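RsfP (Uncultured bacterium, PDB 4GLJ) probably catalyses the phosphate-dependent cleavage of methylthioadenosine and binds the dye rhodamine B. Local coordinates at residues G100-T105 with D224-N229. Sequence-based numbering, arbitrary orientation.
Sequences GSLQET and DCWHPN. With RHB (N-[9-(2-carboxyphenyl)-6-(diethylamino)-3H-xanthen-3-ylidene]-N-ethylethanaminium), chain C.
Where strand 92-101 ends, its last carbonyl receives the loop that follows strand 213-221: Ser-101 O accepts the backbone N of Asp-224 at 3.0 Å, in a nearly straight bond (172°). The same oxygen takes a second donor, Trp-226 NE1, also at 3.0 Å but more bent, and the two N-H groups come from opposite faces of the carbonyl plane. With CG placed between its backbone N and carbonyl carbon (chi1 79°), Trp-226 turns its indole so that Ser-101 O and Glu-104 N lie at its edge, near the ring plane. One indole face carries His-227 CD2, 3.5 Å above the plane and over its centre; the other has Leu-102 O near its rim, a carbonyl hydrogen-bonded to Arg-189 of helix 182-190, which also makes a cation-pi contact with the indole. On the His-227 side, out past the indole rim, Glu-104 OE1 meets the imidazole edge in a weak bond to His-227 NE2 of 3.2 Å. Next to the strand end, Leu-102 CD2 packs against Asp-224 CB, while Asp-224 OD2 is held by Ser-185. A leucine in place of Trp-226 would probably leave Ser-101 O with a single donor from this loop and take away the flat surface under His-227 CD2. Asp-224 OD1 lies 3.4 Å from O1 of the bound rhodamine B. One carbonyl gripped from both faces thus joins strand and loop where Gly-100 and Asp-224 both line the dye pocket.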
ATOM      1  N   GLY A 100      -0.162 -20.145  -1.196  1.00 25.08           N
ATOM      2  CA  GLY A 100      -0.192 -20.689   0.149  1.00 26.67           C
ATOM      3  C   GLY A 100      -1.605 -20.819   0.614  1.00 25.61           C
ATOM      4  O   GLY A 100      -2.464 -20.033   0.248  1.00 23.94           O
ATOM      5  N   SER A 101      -1.871 -21.791   1.462  1.00 26.61           N
ATOM      6  CA  SER A 101      -3.232 -21.943   1.988  1.00 26.59           C
ATOM      7  C   SER A 101      -3.395 -21.202   3.309  1.00 28.01           C
ATOM      8  O   SER A 101      -2.506 -21.251   4.190  1.00 27.89           O
ATOM      9  CB  SER A 101      -3.540 -23.430   2.275  1.00 31.50           C
ATOM     10  OG  SER A 101      -4.701 -23.528   3.142  1.00 29.47           O
ATOM     11  N   LEU A 102      -4.515 -20.528   3.462  1.00 24.96           N
ATOM     12  CA  LEU A 102      -4.886 -19.920   4.759  1.00 27.04           C
ATOM     13  C   LEU A 102      -5.990 -20.703   5.468  1.00 29.31           C
ATOM     14  O   LEU A 102      -6.487 -20.279   6.504  1.00 33.06           O
ATOM     15  CB  LEU A 102      -5.385 -18.475   4.497  1.00 25.27           C
ATOM     16  CG  LEU A 102      -4.365 -17.497   3.877  1.00 28.39           C
ATOM     17  CD1 LEU A 102      -5.022 -16.220   3.367  1.00 25.03           C
ATOM     18  CD2 LEU A 102      -3.257 -17.190   4.916  1.00 29.90           C
ATOM     19  N   GLN A 103      -6.344 -21.897   4.995  1.00 30.74           N
ATOM     20  CA  GLN A 103      -7.508 -22.598   5.527  1.00 30.70           C
ATOM     21  C   GLN A 103      -7.123 -24.080   5.671  1.00 32.96           C
ATOM     22  O   GLN A 103      -6.516 -24.699   4.754  1.00 29.74           O
ATOM     23  CB  GLN A 103      -8.722 -22.457   4.558  1.00 33.85           C
ATOM     24  CG  GLN A 103      -9.243 -21.043   4.301  1.00 32.75           C
ATOM     25  CD  GLN A 103      -9.733 -20.383   5.597  1.00 41.85           C
ATOM     26  OE1 GLN A 103     -10.150 -21.086   6.505  1.00 43.46           O
ATOM     27  NE2 GLN A 103      -9.622 -19.039   5.709  1.00 40.25           N
ATOM     28  N   GLU A 104      -7.466 -24.638   6.823  1.00 32.04           N
ATOM     29  CA  GLU A 104      -7.220 -26.079   7.099  1.00 39.56           C
ATOM     30  C   GLU A 104      -7.620 -27.068   6.007  1.00 37.99           C
ATOM     31  O   GLU A 104      -6.940 -28.068   5.718  1.00 39.40           O
ATOM     32  CB  GLU A 104      -7.919 -26.467   8.391  1.00 43.66           C
ATOM     33  CG  GLU A 104      -7.394 -27.797   8.870  1.00 60.26           C
ATOM     34  CD  GLU A 104      -5.852 -27.820   8.950  1.00 69.55           C
ATOM     35  OE1 GLU A 104      -5.247 -26.871   9.552  1.00 68.96           O
ATOM     36  OE2 GLU A 104      -5.258 -28.798   8.409  1.00 74.33           O
ATOM     37  N   THR A 105      -8.768 -26.813   5.414  1.00 38.13           N
ATOM     38  CA  THR A 105      -9.293 -27.731   4.413  1.00 39.05           C
ATOM     39  C   THR A 105      -8.656 -27.568   3.032  1.00 37.59           C
ATOM     40  O   THR A 105      -8.890 -28.396   2.165  1.00 35.32           O
ATOM     41  CB  THR A 105     -10.773 -27.473   4.237  1.00 41.52           C
ATOM     42  OG1 THR A 105     -10.916 -26.067   4.040  1.00 45.62           O
ATOM     43  CG2 THR A 105     -11.526 -27.946   5.500  1.00 46.36           C
ATOM     44  N   ASP A 224       0.432 -21.364   4.510  1.00118.10           N
ATOM     45  CA  ASP A 224       1.204 -20.183   4.717  1.00117.74           C
ATOM     46  C   ASP A 224       1.811 -20.564   6.060  1.00118.63           C
ATOM     47  O   ASP A 224       1.569 -21.661   6.577  1.00118.49           O
ATOM     48  CB  ASP A 224       0.329 -18.940   4.657  1.00115.81           C
ATOM     49  CG  ASP A 224       1.135 -17.712   4.387  1.00115.01           C
ATOM     50  OD1 ASP A 224       2.246 -17.755   3.799  1.00114.50           O
ATOM     51  OD2 ASP A 224       0.735 -16.657   4.890  1.00113.88           O
ATOM     52  N   CYS A 225       2.636 -19.655   6.573  1.00119.79           N
ATOM     53  CA  CYS A 225       3.314 -19.714   7.888  1.00120.18           C
ATOM     54  C   CYS A 225       2.434 -19.887   9.153  1.00120.82           C
ATOM     55  O   CYS A 225       2.980 -20.150  10.229  1.00121.10           O
ATOM     56  CB  CYS A 225       4.085 -18.396   8.001  1.00119.25           C
ATOM     57  SG  CYS A 225       3.032 -16.937   8.205  1.00116.60           S
ATOM     58  N   TRP A 226       1.110 -19.719   9.045  1.00121.16           N
ATOM     59  CA  TRP A 226       0.200 -19.933  10.183  1.00121.13           C
ATOM     60  C   TRP A 226       0.263 -21.362  10.714  1.00121.69           C
ATOM     61  O   TRP A 226      -0.471 -21.733  11.631  1.00121.09           O
ATOM     62  CB  TRP A 226      -1.208 -19.392   9.878  1.00120.36           C
ATOM     63  CG  TRP A 226      -2.047 -20.299   9.007  1.00120.30           C
ATOM     64  CD1 TRP A 226      -1.944 -20.499   7.632  1.00120.33           C
ATOM     65  CD2 TRP A 226      -3.151 -21.179   9.431  1.00120.14           C
ATOM     66  NE1 TRP A 226      -2.873 -21.414   7.194  1.00119.88           N
ATOM     67  CE2 TRP A 226      -3.625 -21.860   8.216  1.00119.58           C
ATOM     68  CE3 TRP A 226      -3.764 -21.467  10.651  1.00119.75           C
ATOM     69  CZ2 TRP A 226      -4.664 -22.771   8.245  1.00119.16           C
ATOM     70  CZ3 TRP A 226      -4.814 -22.390  10.665  1.00119.27           C
ATOM     71  CH2 TRP A 226      -5.252 -23.023   9.490  1.00119.30           C
ATOM     72  N   HIS A 227       1.169 -22.152  10.125  1.00123.08           N
ATOM     73  CA  HIS A 227       1.524 -23.514  10.547  1.00124.44           C
ATOM     74  C   HIS A 227       2.986 -23.668  10.925  1.00126.04           C
ATOM     75  O   HIS A 227       3.863 -23.383  10.101  1.00125.74           O
ATOM     76  CB  HIS A 227       1.207 -24.465   9.394  1.00124.11           C
ATOM     77  CG  HIS A 227      -0.192 -25.036   9.434  1.00123.64           C
ATOM     78  ND1 HIS A 227      -0.442 -26.311   9.790  1.00123.34           N
ATOM     79  CD2 HIS A 227      -1.429 -24.461   9.144  1.00123.38           C
ATOM     80  CE1 HIS A 227      -1.768 -26.543   9.732  1.00122.94           C
ATOM     81  NE2 HIS A 227      -2.371 -25.410   9.334  1.00123.16           N
ATOM     82  N   PRO A 228       3.274 -24.117  12.176  1.00128.08           N
ATOM     83  CA  PRO A 228       4.660 -24.361  12.639  1.00129.41           C
ATOM     84  C   PRO A 228       5.403 -25.488  11.896  1.00130.66           C
ATOM     85  O   PRO A 228       5.572 -26.588  12.444  1.00130.34           O
ATOM     86  CB  PRO A 228       4.483 -24.720  14.128  1.00128.68           C
ATOM     87  CG  PRO A 228       3.162 -24.147  14.516  1.00127.85           C
ATOM     88  CD  PRO A 228       2.304 -24.251  13.285  1.00127.78           C
ATOM     89  N   ASN A 229       5.854 -25.192  10.671  1.00132.33           N
ATOM     90  CA  ASN A 229       6.661 -26.114   9.842  1.00134.00           C
ATOM     91  C   ASN A 229       8.022 -26.498  10.467  1.00134.12           C
ATOM     92  O   ASN A 229       8.862 -27.156   9.829  1.00133.36           O
ATOM     93  CB  ASN A 229       6.720 -25.633   8.369  1.00134.79           C
ATOM     94  CG  ASN A 229       5.346 -25.516   7.707  1.00134.01           C
ATOM     95  OD1 ASN A 229       4.314 -25.850   8.295  1.00134.15           O
ATOM     96  ND2 ASN A 229       5.335 -25.039   6.466  1.00133.31           N
TER
HETATM   97  O2  RHB C 302       5.216 -23.699   1.505  0.50 63.09           O
HETATM   98  C26 RHB C 302       6.104 -24.355   0.914  0.50 65.11           C
HETATM   99  C19 RHB C 302       6.670 -23.719  -0.326  0.50 64.06           C
HETATM  100  C14 RHB C 302       6.402 -22.392  -0.548  0.50 59.19           C
HETATM  101  C15 RHB C 302       6.906 -21.763  -1.680  0.50 64.93           C
HETATM  102  C16 RHB C 302       7.654 -22.461  -2.622  0.50 65.51           C
HETATM  103  C17 RHB C 302       7.913 -23.810  -2.413  0.50 61.93           C
HETATM  104  C18 RHB C 302       7.413 -24.426  -1.271  0.50 65.50           C
HETATM  105  C9  RHB C 302       5.647 -21.593   0.447  0.50 58.60           C
HETATM  106  C8  RHB C 302       5.892 -21.784   1.892  0.50 57.97           C
HETATM  107  C13 RHB C 302       6.801 -22.762   2.271  0.50 61.82           C
HETATM  108  C12 RHB C 302       7.041 -22.995   3.615  0.50 61.49           C
HETATM  109  C11 RHB C 302       6.390 -22.248   4.590  0.50 64.70           C
HETATM  110  N1  RHB C 302       6.714 -22.560   5.940  0.50 63.57           N
HETATM  111  C35 RHB C 302       8.168 -22.423   6.171  0.50 65.86           C
HETATM  112  C36 RHB C 302       8.858 -23.772   6.256  0.50 68.16           C
HETATM  113  C22 RHB C 302       5.991 -21.735   6.932  0.50 64.31           C
HETATM  114  C23 RHB C 302       6.919 -21.310   8.057  0.50 55.15           C
HETATM  115  C10 RHB C 302       5.468 -21.252   4.199  0.50 63.59           C
HETATM  116  C7  RHB C 302       5.210 -21.000   2.831  0.50 61.12           C
HETATM  117  O1  RHB C 302       4.292 -20.027   2.397  0.50 55.99           O
HETATM  118  C1  RHB C 302       4.034 -19.787   1.040  0.50 55.68           C
HETATM  119  C2  RHB C 302       4.689 -20.540   0.045  0.50 57.28           C
HETATM  120  C6  RHB C 302       3.126 -18.805   0.609  0.50 49.32           C
HETATM  121  C5  RHB C 302       2.935 -18.645  -0.778  0.50 46.78           C
HETATM  122  C4  RHB C 302       3.579 -19.401  -1.740  0.50 47.50           C
HETATM  123  C3  RHB C 302       4.472 -20.359  -1.320  0.50 57.06           C
HETATM  124  N2  RHB C 302       2.111 -17.650  -1.265  0.50 40.73           N
HETATM  125  C24 RHB C 302       2.344 -16.616  -0.278  0.50 41.44           C
HETATM  126  C25 RHB C 302       2.638 -15.357  -1.042  0.50 36.24           C
HETATM  127  C33 RHB C 302       2.793 -17.092  -2.435  0.50 37.67           C
HETATM  128  C34 RHB C 302       2.844 -18.092  -3.580  0.50 35.99           C
HETATM  129  O3  RHB C 302       6.471 -25.494   1.319  0.50 61.54           O